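Local coordinates for protein ribonucleoside-diphosphate reductase, alpha chain (Actinobacillus ureae ATCC 25976, PDB 6DQX) that probably reduces ribonucleoside diphosphates to the corresponding deoxyribonucleoside diphosphates, as the catalytic alpha subunit of a class Id ribonucleotide reductase, at residues 83-88 / 310-315; 274-279 / 547-552; 359-364 / 491-496. All blocks are in the same frame, centred on the assembly; numbering follows the deposited sequence.

Interaction 1 of 3, residues 83-88 / 310-315; sequences GYFSLS and EVLTYF
Phe85 faces Leu312 in the alpha/beta barrel of the reductase, where helix 308-327 packs on strand 85-87, itself paired antiparallel with strand 288-296. The two short segments run nearly parallel, at 16°, with their axes 10.6 Å apart. Phe85 starts out toward the helix from CB, and it and Leu312 lie antiparallel, the tip of each near the base of the other. Phe85 CG and CD2 each lie 3.9 Å from Leu312 CD1, and Phe85 CD1 touches both leucine methyls. Farther out, Phe85 CE1 meets Leu312 CB at 3.8 Å, while Phe85 CE2 and the tip atom CZ reach Val311 CG1, which comes in at the ring edge. Leu312 thus lies along the ring, with Leu312 CD1 3.8 Å from the centroid of the Phe85 ring and only 9° off the normal, a CH-pi contact over the face. Its CG, anti to the backbone N (chi1 -165°), carries that methyl away from the helix and onto the phenyl. The contact is wholly apolar and buried. Met295 of strand 288-296 touches both Phe85 and Leu312, Met80 of helix 72-82 touches Phe85 and Leu87, and Phe76 and Phe95 meet the Phe315 ring. At the far end Leu87 lies across Phe315, the Leu87 CD2 methyl approaching Phe315 CE2 obliquely at 4.0 Å.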
ATOM      1  N   GLY A  83      18.126  39.125  -7.416  1.00 15.85           N
ATOM      2  CA  GLY A  83      18.532  37.797  -7.864  1.00 15.07           C
ATOM      3  C   GLY A  83      19.321  37.021  -6.802  1.00 14.85           C
ATOM      4  O   GLY A  83      20.050  36.095  -7.140  1.00 14.43           O
ATOM      5  N   TYR A  84      19.165  37.390  -5.527  1.00 14.76           N
ATOM      6  CA  TYR A  84      19.934  36.745  -4.447  1.00 15.08           C
ATOM      7  C   TYR A  84      19.340  35.435  -3.953  1.00 15.53           C
ATOM      8  O   TYR A  84      20.075  34.668  -3.329  1.00 16.63           O
ATOM      9  CB  TYR A  84      20.046  37.661  -3.229  1.00 14.70           C
ATOM     10  CG  TYR A  84      20.737  38.993  -3.457  1.00 15.27           C
ATOM     11  CD1 TYR A  84      21.526  39.236  -4.582  1.00 15.56           C
ATOM     12  CD2 TYR A  84      20.627  39.991  -2.514  1.00 15.53           C
ATOM     13  CE1 TYR A  84      22.156  40.451  -4.762  1.00 15.99           C
ATOM     14  CE2 TYR A  84      21.272  41.213  -2.678  1.00 16.40           C
ATOM     15  CZ  TYR A  84      22.026  41.434  -3.801  1.00 16.81           C
ATOM     16  OH  TYR A  84      22.661  42.656  -3.965  1.00 18.52           O
ATOM     17  N   PHE A  85      18.032  35.233  -4.160  1.00 15.24           N
ATOM     18  CA  PHE A  85      17.236  34.110  -3.594  1.00 15.73           C
ATOM     19  C   PHE A  85      16.631  33.244  -4.657  1.00 16.49           C
ATOM     20  O   PHE A  85      15.987  33.745  -5.574  1.00 17.16           O
ATOM     21  CB  PHE A  85      15.984  34.604  -2.833  1.00 15.36           C
ATOM     22  CG  PHE A  85      16.249  35.352  -1.578  1.00 14.79           C
ATOM     23  CD1 PHE A  85      17.488  35.348  -0.954  1.00 14.28           C
ATOM     24  CD2 PHE A  85      15.203  36.048  -0.976  1.00 14.63           C
ATOM     25  CE1 PHE A  85      17.680  36.056   0.203  1.00 14.05           C
ATOM     26  CE2 PHE A  85      15.393  36.751   0.193  1.00 14.19           C
ATOM     27  CZ  PHE A  85      16.644  36.757   0.784  1.00 14.10           C
ATOM     28  N   SER A  86      16.727  31.940  -4.472  1.00 16.56           N
ATOM     29  CA  SER A  86      15.897  30.986  -5.191  1.00 17.48           C
ATOM     30  C   SER A  86      14.973  30.359  -4.152  1.00 17.23           C
ATOM     31  O   SER A  86      15.410  30.047  -3.060  1.00 16.23           O
ATOM     32  CB  SER A  86      16.788  29.927  -5.835  1.00 18.75           C
ATOM     33  OG  SER A  86      16.076  28.750  -6.142  1.00 21.29           O
ATOM     34  N   LEU A  87      13.699  30.172  -4.506  1.00 16.17           N
ATOM     35  CA  LEU A  87      12.717  29.542  -3.630  1.00 16.52           C
ATOM     36  C   LEU A  87      12.411  28.166  -4.175  1.00 16.47           C
ATOM     37  O   LEU A  87      12.474  27.941  -5.399  1.00 16.60           O
ATOM     38  CB  LEU A  87      11.426  30.367  -3.552  1.00 16.81           C
ATOM     39  CG  LEU A  87      11.585  31.860  -3.294  1.00 17.10           C
ATOM     40  CD1 LEU A  87      10.218  32.492  -3.228  1.00 18.07           C
ATOM     41  CD2 LEU A  87      12.365  32.115  -2.022  1.00 17.19           C
ATOM     42  N   SER A  88      12.087  27.241  -3.280  1.00 16.16           N
ATOM     43  CA  SER A  88      11.823  25.861  -3.675  1.00 16.57           C
ATOM     44  C   SER A  88      10.514  25.780  -4.454  1.00 16.94           C
ATOM     45  O   SER A  88       9.629  26.639  -4.305  1.00 15.55           O
ATOM     46  CB  SER A  88      11.724  24.947  -2.460  1.00 16.24           C
ATOM     47  OG  SER A  88      10.518  25.197  -1.767  1.00 15.99           O
ATOM     48  N   GLU A 310      20.028  36.164   6.469  1.00 13.22           N
ATOM     49  CA  GLU A 310      19.159  36.219   7.631  1.00 13.84           C
ATOM     50  C   GLU A 310      17.691  36.323   7.255  1.00 12.97           C
ATOM     51  O   GLU A 310      16.828  35.653   7.856  1.00 13.74           O
ATOM     52  CB  GLU A 310      19.549  37.400   8.514  1.00 15.12           C
ATOM     53  CG  GLU A 310      20.925  37.226   9.132  1.00 16.58           C
ATOM     54  CD  GLU A 310      22.060  37.821   8.337  1.00 17.86           C
ATOM     55  OE1 GLU A 310      22.034  37.849   7.081  1.00 17.83           O
ATOM     56  OE2 GLU A 310      23.058  38.223   8.998  1.00 21.74           O
ATOM     57  N   VAL A 311      17.405  37.157   6.254  1.00 12.58           N
ATOM     58  CA  VAL A 311      16.030  37.308   5.759  1.00 12.65           C
ATOM     59  C   VAL A 311      15.518  35.987   5.214  1.00 12.37           C
ATOM     60  O   VAL A 311      14.364  35.615   5.495  1.00 11.50           O
ATOM     61  CB  VAL A 311      15.918  38.476   4.735  1.00 13.03           C
ATOM     62  CG1 VAL A 311      14.641  38.421   3.908  1.00 13.44           C
ATOM     63  CG2 VAL A 311      15.987  39.799   5.505  1.00 13.87           C
ATOM     64  N   LEU A 312      16.369  35.270   4.474  1.00 11.75           N
ATOM     65  CA  LEU A 312      15.957  33.978   3.929  1.00 11.89           C
ATOM     66  C   LEU A 312      15.719  32.937   5.059  1.00 11.79           C
ATOM     67  O   LEU A 312      14.771  32.148   4.994  1.00 11.89           O
ATOM     68  CB  LEU A 312      16.952  33.487   2.867  1.00 11.58           C
ATOM     69  CG  LEU A 312      16.428  32.346   1.986  1.00 11.72           C
ATOM     70  CD1 LEU A 312      15.214  32.775   1.150  1.00 11.86           C
ATOM     71  CD2 LEU A 312      17.534  31.833   1.071  1.00 12.12           C
ATOM     72  N   THR A 313      16.543  32.970   6.107  1.00 12.24           N
ATOM     73  CA  THR A 313      16.356  32.108   7.277  1.00 12.76           C
ATOM     74  C   THR A 313      15.001  32.356   7.987  1.00 13.13           C
ATOM     75  O   THR A 313      14.242  31.402   8.284  1.00 11.77           O
ATOM     76  CB  THR A 313      17.536  32.266   8.252  1.00 12.84           C
ATOM     77  OG1 THR A 313      18.757  31.985   7.545  1.00 13.15           O
ATOM     78  CG2 THR A 313      17.379  31.352   9.460  1.00 13.00           C
ATOM     79  N   TYR A 314      14.705  33.640   8.218  1.00 13.51           N
ATOM     80  CA  TYR A 314      13.407  34.078   8.753  1.00 13.95           C
ATOM     81  C   TYR A 314      12.278  33.558   7.880  1.00 13.32           C
ATOM     82  O   TYR A 314      11.275  33.059   8.389  1.00 13.43           O
ATOM     83  CB  TYR A 314      13.320  35.592   8.815  1.00 14.93           C
ATOM     84  CG  TYR A 314      13.915  36.241  10.045  1.00 16.14           C
ATOM     85  CD1 TYR A 314      15.188  35.914  10.504  1.00 16.32           C
ATOM     86  CD2 TYR A 314      13.195  37.207  10.745  1.00 18.03           C
ATOM     87  CE1 TYR A 314      15.732  36.543  11.620  1.00 17.68           C
ATOM     88  CE2 TYR A 314      13.721  37.834  11.864  1.00 18.89           C
ATOM     89  CZ  TYR A 314      14.986  37.508  12.293  1.00 19.12           C
ATOM     90  OH  TYR A 314      15.503  38.157  13.385  1.00 20.09           O
ATOM     91  N   PHE A 315      12.480  33.618   6.563  1.00 13.46           N
ATOM     92  CA  PHE A 315      11.450  33.166   5.622  1.00 13.53           C
ATOM     93  C   PHE A 315      11.202  31.677   5.761  1.00 13.32           C
ATOM     94  O   PHE A 315      10.046  31.236   5.809  1.00 12.62           O
ATOM     95  CB  PHE A 315      11.827  33.507   4.176  1.00 13.75           C
ATOM     96  CG  PHE A 315      10.860  32.988   3.167  1.00 14.06           C
ATOM     97  CD1 PHE A 315       9.612  33.557   3.074  1.00 13.95           C
ATOM     98  CD2 PHE A 315      11.203  31.936   2.300  1.00 13.82           C
ATOM     99  CE1 PHE A 315       8.696  33.096   2.144  1.00 14.33           C
ATOM    100  CE2 PHE A 315      10.302  31.479   1.366  1.00 14.20           C
ATOM    101  CZ  PHE A 315       9.053  32.075   1.273  1.00 14.16           C
TER

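Interaction 2 of 3, residues 274-279 / 547-552; sequences LCTEIM and LKSIYY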
ATOM      1  N   LEU A 274      15.352  11.767  -0.330  1.00 13.75           N
ATOM      2  CA  LEU A 274      15.347  11.429  -1.749  1.00 14.72           C
ATOM      3  C   LEU A 274      16.608  11.896  -2.488  1.00 14.70           C
ATOM      4  O   LEU A 274      17.085  11.203  -3.380  1.00 14.26           O
ATOM      5  CB  LEU A 274      14.118  12.049  -2.403  1.00 16.05           C
ATOM      6  CG  LEU A 274      13.870  11.746  -3.867  1.00 17.96           C
ATOM      7  CD1 LEU A 274      13.529  10.283  -4.022  1.00 18.86           C
ATOM      8  CD2 LEU A 274      12.720  12.608  -4.379  1.00 19.04           C
ATOM      9  N   CYS A 275      17.140  13.077  -2.124  1.00 14.71           N
ATOM     10  CA  CYS A 275      18.278  13.681  -2.832  1.00 14.89           C
ATOM     11  C   CYS A 275      19.635  13.645  -2.108  1.00 13.73           C
ATOM     12  O   CYS A 275      20.624  14.092  -2.689  1.00 14.22           O
ATOM     13  CB  CYS A 275      17.921  15.108  -3.220  1.00 16.03           C
ATOM     14  SG  CYS A 275      16.490  15.165  -4.337  1.00 20.22           S
ATOM     15  N   THR A 276      19.659  13.045  -0.915  1.00 12.61           N
ATOM     16  CA  THR A 276      20.845  12.708  -0.096  1.00 12.58           C
ATOM     17  C   THR A 276      21.494  13.874   0.662  1.00 12.28           C
ATOM     18  O   THR A 276      22.537  13.670   1.290  1.00 12.59           O
ATOM     19  CB  THR A 276      21.973  11.927  -0.842  1.00 13.41           C
ATOM     20  OG1 THR A 276      22.718  12.815  -1.695  1.00 13.45           O
ATOM     21  CG2 THR A 276      21.431  10.786  -1.679  1.00 14.58           C
ATOM     22  N   GLU A 277      20.870  15.048   0.682  1.00 11.50           N
ATOM     23  CA  GLU A 277      21.435  16.206   1.397  1.00 11.91           C
ATOM     24  C   GLU A 277      20.900  16.357   2.833  1.00 11.51           C
ATOM     25  O   GLU A 277      21.474  17.111   3.634  1.00 11.13           O
ATOM     26  CB  GLU A 277      21.137  17.502   0.631  1.00 12.60           C
ATOM     27  CG  GLU A 277      19.800  18.204   0.916  1.00 14.39           C
ATOM     28  CD  GLU A 277      18.608  17.673   0.137  1.00 15.65           C
ATOM     29  OE1 GLU A 277      18.719  16.625  -0.519  1.00 17.85           O
ATOM     30  OE2 GLU A 277      17.566  18.354   0.133  1.00 17.23           O
ATOM     31  N   ILE A 278      19.790  15.688   3.150  1.00 10.06           N
ATOM     32  CA  ILE A 278      19.184  15.864   4.475  1.00 10.06           C
ATOM     33  C   ILE A 278      19.832  14.926   5.484  1.00 10.17           C
ATOM     34  O   ILE A 278      20.189  13.797   5.159  1.00 10.80           O
ATOM     35  CB  ILE A 278      17.650  15.635   4.398  1.00  9.86           C
ATOM     36  CG1 ILE A 278      17.025  16.687   3.453  1.00 10.24           C
ATOM     37  CG2 ILE A 278      17.001  15.673   5.775  1.00  9.80           C
ATOM     38  CD1 ILE A 278      17.077  18.114   3.971  1.00 10.98           C
ATOM     39  N   MET A 279      19.982  15.416   6.718  1.00 10.22           N
ATOM     40  CA  MET A 279      20.617  14.653   7.817  1.00 10.38           C
ATOM     41  C   MET A 279      19.841  14.918   9.090  1.00 11.14           C
ATOM     42  O   MET A 279      20.272  15.695   9.952  1.00 11.21           O
ATOM     43  CB  MET A 279      22.102  15.050   7.982  1.00 10.90           C
ATOM     44  CG  MET A 279      22.924  14.864   6.717  1.00 10.91           C
ATOM     45  SD  MET A 279      23.300  13.143   6.489  1.00 12.01           S
ATOM     46  CE  MET A 279      23.524  12.987   4.725  1.00 11.70           C
ATOM     47  N   LEU A 547      32.644  12.970   4.209  1.00 14.08           N
ATOM     48  CA  LEU A 547      31.399  13.188   3.446  1.00 14.60           C
ATOM     49  C   LEU A 547      30.317  12.299   4.039  1.00 13.61           C
ATOM     50  O   LEU A 547      30.592  11.163   4.457  1.00 13.89           O
ATOM     51  CB  LEU A 547      31.532  12.881   1.951  1.00 15.40           C
ATOM     52  CG  LEU A 547      31.948  14.052   1.073  1.00 17.04           C
ATOM     53  CD1 LEU A 547      33.316  14.508   1.490  1.00 18.09           C
ATOM     54  CD2 LEU A 547      31.914  13.710  -0.403  1.00 17.34           C
ATOM     55  N   LYS A 548      29.119  12.853   4.145  1.00 13.24           N
ATOM     56  CA  LYS A 548      28.003  12.103   4.763  1.00 13.14           C
ATOM     57  C   LYS A 548      27.223  11.296   3.719  1.00 12.74           C
ATOM     58  O   LYS A 548      26.497  10.340   4.083  1.00 12.52           O
ATOM     59  CB  LYS A 548      27.075  13.048   5.513  1.00 13.37           C
ATOM     60  CG  LYS A 548      27.776  13.890   6.557  1.00 13.46           C
ATOM     61  CD  LYS A 548      26.856  14.977   7.079  1.00 13.14           C
ATOM     62  CE  LYS A 548      27.467  15.696   8.237  1.00 13.11           C
ATOM     63  NZ  LYS A 548      26.632  16.798   8.790  1.00 12.93           N
ATOM     64  N   SER A 549      27.366  11.653   2.444  1.00 12.40           N
ATOM     65  CA  SER A 549      26.659  10.957   1.366  1.00 12.74           C
ATOM     66  C   SER A 549      27.300  11.178   0.013  1.00 13.86           C
ATOM     67  O   SER A 549      28.124  12.090  -0.163  1.00 12.98           O
ATOM     68  CB  SER A 549      25.183  11.392   1.302  1.00 12.78           C
ATOM     69  OG  SER A 549      25.068  12.785   1.032  1.00 12.09           O
ATOM     70  N   ILE A 550      26.946  10.317  -0.925  1.00 13.64           N
ATOM     71  CA  ILE A 550      27.178  10.518  -2.348  1.00 14.09           C
ATOM     72  C   ILE A 550      25.836  10.253  -3.035  1.00 14.41           C
ATOM     73  O   ILE A 550      25.116   9.326  -2.651  1.00 14.98           O
ATOM     74  CB  ILE A 550      28.256   9.568  -2.929  1.00 15.16           C
ATOM     75  CG1 ILE A 550      29.655   9.896  -2.387  1.00 16.86           C
ATOM     76  CG2 ILE A 550      28.262   9.625  -4.447  1.00 15.32           C
ATOM     77  CD1 ILE A 550      30.236  11.195  -2.888  1.00 16.79           C
ATOM     78  N   TYR A 551      25.530  11.048  -4.053  1.00 13.82           N
ATOM     79  CA  TYR A 551      24.272  10.975  -4.793  1.00 14.35           C
ATOM     80  C   TYR A 551      24.454  10.091  -6.050  1.00 15.25           C
ATOM     81  O   TYR A 551      24.660   8.907  -5.871  1.00 16.13           O
ATOM     82  CB  TYR A 551      23.795  12.395  -5.078  1.00 14.07           C
ATOM     83  CG  TYR A 551      22.356  12.609  -5.514  1.00 14.03           C
ATOM     84  CD1 TYR A 551      21.344  11.691  -5.232  1.00 14.69           C
ATOM     85  CD2 TYR A 551      22.009  13.774  -6.186  1.00 14.67           C
ATOM     86  CE1 TYR A 551      20.031  11.943  -5.629  1.00 15.38           C
ATOM     87  CE2 TYR A 551      20.720  14.037  -6.560  1.00 15.76           C
ATOM     88  CZ  TYR A 551      19.741  13.112  -6.291  1.00 15.91           C
ATOM     89  OH  TYR A 551      18.471  13.394  -6.687  1.00 18.49           O
ATOM     90  N   TYR A 552      24.351  10.624  -7.266  1.00 17.67           N
ATOM     91  CA  TYR A 552      24.485   9.843  -8.517  1.00 20.05           C
ATOM     92  C   TYR A 552      25.913   9.769  -9.032  1.00 19.99           C
ATOM     93  O   TYR A 552      26.664  10.736  -8.934  1.00 19.81           O
ATOM     94  CB  TYR A 552      23.685  10.492  -9.665  1.00 24.09           C
ATOM     95  CG  TYR A 552      22.238  10.155  -9.709  1.00 29.69           C
ATOM     96  CD1 TYR A 552      21.784   9.037 -10.431  1.00 31.90           C
ATOM     97  CD2 TYR A 552      21.289  10.964  -9.051  1.00 33.42           C
ATOM     98  CE1 TYR A 552      20.426   8.728 -10.485  1.00 35.30           C
ATOM     99  CE2 TYR A 552      19.925  10.658  -9.085  1.00 34.08           C
ATOM    100  CZ  TYR A 552      19.496   9.541  -9.795  1.00 37.41           C
ATOM    101  OH  TYR A 552      18.147   9.241  -9.829  1.00 40.47           O
TER
HETATM  102  O   HOH W   1      16.664  11.281  -6.356  1.00 27.12           O
HETATM  103  O   HOH W   2      25.403  13.141  -1.943  1.00 11.59           O
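Ser549 and Thr276 make the tight, buried half of the contact. Ser549 OG donates to Thr276 O over 2.7 Å, arriving 30° out of the carbonyl plane. Thr276 OG1 turns back to give its own proton to Cys275 O at 2.6 Å, and water 2 donates to both hydroxyl oxygens, tying them together. Alongside, Met279, kinked at its CB-CG bond, lays its CE methyl 3.6 Å from Lys548 CB; the ammonium of that extended lysine goes on to Gln518 O. The other end is also closely packed over a ring face, Cys275 O standing 3.4 Å above the centre of the Tyr551 ring, but it is partly exposed and its polar link runs through water 1, which lies in the ring plane and joins Tyr551 OH to Leu274 O. Cys275 SG lies 3.5 Å from Tyr551 OH, and Tyr552 CD2 covers the opposite ring face. Loop 274-279, probably the finger loop of the ten-stranded alpha/beta barrel, is thereby held against strand 549-554. In class I ribonucleotide reductases that loop carries the cysteine that becomes the thiyl radical, next to two consecutive tyrosines that relay the radical; Cys275 is probably that cysteine, with Tyr551 next to it and Tyr552 behind Tyr551.

Interaction 3 of 3, residues 359-364 / 491-496; sequences ANNIAF and KEVFKT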
ATOM      1  N   ALA A 359      32.774  34.041 -12.859  1.00 18.22           N
ATOM      2  CA  ALA A 359      32.676  35.500 -12.871  1.00 19.14           C
ATOM      3  C   ALA A 359      33.967  36.144 -12.373  1.00 19.56           C
ATOM      4  O   ALA A 359      34.239  37.301 -12.703  1.00 21.04           O
ATOM      5  CB  ALA A 359      31.511  35.986 -12.022  1.00 19.52           C
ATOM      6  N   ASN A 360      34.710  35.417 -11.546  1.00 18.44           N
ATOM      7  CA  ASN A 360      36.002  35.868 -11.001  1.00 20.05           C
ATOM      8  C   ASN A 360      37.226  35.279 -11.673  1.00 19.11           C
ATOM      9  O   ASN A 360      38.344  35.449 -11.179  1.00 19.16           O
ATOM     10  CB  ASN A 360      36.015  35.596  -9.493  1.00 20.14           C
ATOM     11  CG  ASN A 360      35.111  36.542  -8.756  1.00 22.14           C
ATOM     12  OD1 ASN A 360      35.532  37.647  -8.406  1.00 24.05           O
ATOM     13  ND2 ASN A 360      33.845  36.146  -8.546  1.00 19.96           N
ATOM     14  N   ASN A 361      37.030  34.638 -12.818  1.00 19.75           N
ATOM     15  CA  ASN A 361      38.082  34.002 -13.571  1.00 20.48           C
ATOM     16  C   ASN A 361      38.901  33.000 -12.747  1.00 20.07           C
ATOM     17  O   ASN A 361      40.123  32.941 -12.829  1.00 20.09           O
ATOM     18  CB  ASN A 361      38.981  35.070 -14.203  1.00 23.76           C
ATOM     19  CG  ASN A 361      39.777  34.524 -15.358  1.00 26.44           C
ATOM     20  OD1 ASN A 361      39.248  33.771 -16.174  1.00 28.89           O
ATOM     21  ND2 ASN A 361      41.049  34.901 -15.445  1.00 31.30           N
ATOM     22  N   ILE A 362      38.201  32.195 -11.958  1.00 17.96           N
ATOM     23  CA  ILE A 362      38.822  31.187 -11.094  1.00 17.56           C
ATOM     24  C   ILE A 362      38.426  29.832 -11.630  1.00 18.00           C
ATOM     25  O   ILE A 362      37.229  29.581 -11.873  1.00 16.44           O
ATOM     26  CB  ILE A 362      38.346  31.301  -9.626  1.00 17.54           C
ATOM     27  CG1 ILE A 362      38.743  32.656  -9.027  1.00 18.30           C
ATOM     28  CG2 ILE A 362      38.877  30.147  -8.792  1.00 17.02           C
ATOM     29  CD1 ILE A 362      38.062  33.042  -7.723  1.00 18.24           C
ATOM     30  N   ALA A 363      39.417  28.954 -11.779  1.00 17.72           N
ATOM     31  CA  ALA A 363      39.170  27.579 -12.187  1.00 17.57           C
ATOM     32  C   ALA A 363      38.540  26.783 -11.041  1.00 17.83           C
ATOM     33  O   ALA A 363      38.901  26.944  -9.862  1.00 16.05           O
ATOM     34  CB  ALA A 363      40.454  26.925 -12.635  1.00 18.77           C
ATOM     35  N   PHE A 364      37.605  25.900 -11.370  1.00 17.87           N
ATOM     36  CA  PHE A 364      36.910  25.129 -10.337  1.00 17.66           C
ATOM     37  C   PHE A 364      37.869  24.386  -9.415  1.00 18.17           C
ATOM     38  O   PHE A 364      37.782  24.505  -8.190  1.00 18.17           O
ATOM     39  CB  PHE A 364      35.946  24.131 -10.994  1.00 17.99           C
ATOM     40  CG  PHE A 364      35.089  23.368 -10.015  1.00 17.19           C
ATOM     41  CD1 PHE A 364      35.554  22.210  -9.404  1.00 18.01           C
ATOM     42  CD2 PHE A 364      33.806  23.819  -9.715  1.00 18.12           C
ATOM     43  CE1 PHE A 364      34.750  21.517  -8.510  1.00 18.94           C
ATOM     44  CE2 PHE A 364      33.000  23.126  -8.810  1.00 17.59           C
ATOM     45  CZ  PHE A 364      33.477  21.989  -8.216  1.00 17.59           C
ATOM     46  N   LYS A 491      41.150  28.063 -20.974  1.00 32.08           N
ATOM     47  CA  LYS A 491      40.645  26.684 -21.068  1.00 32.77           C
ATOM     48  C   LYS A 491      40.360  26.074 -19.687  1.00 30.35           C
ATOM     49  O   LYS A 491      39.344  25.396 -19.507  1.00 26.61           O
ATOM     50  CB  LYS A 491      41.621  25.777 -21.823  1.00 33.64           C
ATOM     51  CG  LYS A 491      41.686  26.024 -23.320  1.00 35.47           C
ATOM     52  CD  LYS A 491      42.679  25.065 -23.962  1.00 37.90           C
ATOM     53  CE  LYS A 491      42.814  25.321 -25.451  1.00 40.38           C
ATOM     54  NZ  LYS A 491      43.846  24.437 -26.067  1.00 40.01           N
ATOM     55  N   GLU A 492      41.254  26.317 -18.729  1.00 29.88           N
ATOM     56  CA  GLU A 492      41.076  25.807 -17.357  1.00 31.66           C
ATOM     57  C   GLU A 492      39.784  26.339 -16.726  1.00 27.90           C
ATOM     58  O   GLU A 492      39.032  25.571 -16.114  1.00 27.82           O
ATOM     59  CB  GLU A 492      42.281  26.134 -16.449  1.00 36.11           C
ATOM     60  CG  GLU A 492      43.371  25.071 -16.414  1.00 40.87           C
ATOM     61  CD  GLU A 492      43.024  23.841 -15.576  1.00 45.14           C
ATOM     62  OE1 GLU A 492      42.093  23.878 -14.731  1.00 49.48           O
ATOM     63  OE2 GLU A 492      43.712  22.816 -15.755  1.00 49.69           O
ATOM     64  N   VAL A 493      39.521  27.627 -16.902  1.00 24.86           N
ATOM     65  CA  VAL A 493      38.351  28.260 -16.295  1.00 24.59           C
ATOM     66  C   VAL A 493      37.038  27.683 -16.851  1.00 24.16           C
ATOM     67  O   VAL A 493      36.057  27.592 -16.114  1.00 21.90           O
ATOM     68  CB  VAL A 493      38.393  29.806 -16.427  1.00 24.89           C
ATOM     69  CG1 VAL A 493      37.086  30.448 -15.988  1.00 24.26           C
ATOM     70  CG2 VAL A 493      39.542  30.371 -15.595  1.00 24.29           C
ATOM     71  N   PHE A 494      37.053  27.245 -18.121  1.00 24.02           N
ATOM     72  CA  PHE A 494      35.856  26.727 -18.789  1.00 23.35           C
ATOM     73  C   PHE A 494      35.844  25.215 -19.046  1.00 24.75           C
ATOM     74  O   PHE A 494      35.079  24.736 -19.894  1.00 24.27           O
ATOM     75  CB  PHE A 494      35.602  27.550 -20.071  1.00 23.68           C
ATOM     76  CG  PHE A 494      35.326  28.986 -19.783  1.00 21.87           C
ATOM     77  CD1 PHE A 494      34.132  29.358 -19.214  1.00 22.06           C
ATOM     78  CD2 PHE A 494      36.299  29.964 -19.989  1.00 22.48           C
ATOM     79  CE1 PHE A 494      33.866  30.678 -18.898  1.00 22.25           C
ATOM     80  CE2 PHE A 494      36.047  31.285 -19.678  1.00 21.87           C
ATOM     81  CZ  PHE A 494      34.833  31.647 -19.122  1.00 22.00           C
ATOM     82  N   LYS A 495      36.646  24.450 -18.300  1.00 24.28           N
ATOM     83  CA  LYS A 495      36.497  23.001 -18.295  1.00 24.86           C
ATOM     84  C   LYS A 495      35.051  22.630 -17.927  1.00 24.13           C
ATOM     85  O   LYS A 495      34.413  23.281 -17.078  1.00 22.34           O
ATOM     86  CB  LYS A 495      37.434  22.329 -17.295  1.00 26.29           C
ATOM     87  CG  LYS A 495      38.872  22.178 -17.734  1.00 28.49           C
ATOM     88  CD  LYS A 495      39.621  21.413 -16.648  1.00 30.54           C
ATOM     89  CE  LYS A 495      41.118  21.511 -16.811  1.00 34.13           C
ATOM     90  NZ  LYS A 495      41.636  20.527 -17.773  1.00 34.47           N
ATOM     91  N   THR A 496      34.555  21.586 -18.581  1.00 24.61           N
ATOM     92  CA  THR A 496      33.224  20.997 -18.303  1.00 24.83           C
ATOM     93  C   THR A 496      33.283  20.098 -17.069  1.00 22.65           C
ATOM     94  O   THR A 496      34.363  19.703 -16.643  1.00 21.70           O
ATOM     95  CB  THR A 496      32.780  20.114 -19.487  1.00 25.52           C
ATOM     96  OG1 THR A 496      33.737  19.070 -19.685  1.00 26.83           O
ATOM     97  CG2 THR A 496      32.681  20.932 -20.750  1.00 29.22           C
TER
HETATM   98  O   HOH W   3      35.853  27.591 -13.410  1.00 16.00           O
HETATM   99  O   HOH W   4      37.534  24.759 -14.072  1.00 29.30           O
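Val493 O, at the end of helix 488-493, has two partners: water 3 donates to it at 2.7 Å and Gln358 NE2 bonds it as well. Water 3 also lies 2.9 Å from Ile362 O, so it can link the two backbones, though with more acceptors in reach than protons it cannot bond all of them at once. A second bridge is clearer. Water 4 donates to Glu492 O at 2.7 Å and accepts from Phe364 N at 2.9 Å, giving partners to a carbonyl in the last turn of the helix and to an amide of the loop. Beside these waters the backbones come close, with Ala363 CA only 4.2 Å from Val493 CA. The small alanine methyl leaves room for this: Ala363 CB meets Glu492 O and, where the bent glutamate chain folds back, OE1. The other carboxylate oxygen, OE2, faces Lys495 NZ in a long salt bridge. On the more exposed side Asn361 runs roughly perpendicular to Val493. CG of the asparagine stands anti to its own backbone nitrogen (chi1 -160°), which brings Asn361 OD1 to 3.5 Å from the Val493 CG2 methyl. That methyl also packs near Ile362 C and Ala363 N, while the CG1 methyl lies over the rim of the Phe494 ring. Asn361, with positive phi, is the C-prime residue of the Schellman motif that closes helix 353-359, with Ile362 N bonded to Leu357 O. The contact therefore joins the ends of two helices: Ile362 leans on helix 367-395, where the loop leads, and Phe494 packs against helix 453-461 and Gln358 of helix 353-359.

Interactions 1 and 2 both reach the mixed barrel sheet, with centres about 22 Å apart: interaction 1 through strand 85-87 and interaction 2 through strand 549-554. Interaction 3 lies nearer the periphery, among helices, its centre about 27 Å from that of interaction 1 and 26 Å from that of interaction 2. No two of the contacts touch. Along the chain, interactions 1 and 2 cross, because 274-279 falls between 83-88 and 310-315 while its partner 547-552 comes after both. Interaction 3 opens after interaction 1 has closed and is nested within the loop spanned by interaction 2. Early and late parts of the sequence are thus interlaced round one barrel, with the probable radical-path loop nearest the chain centre.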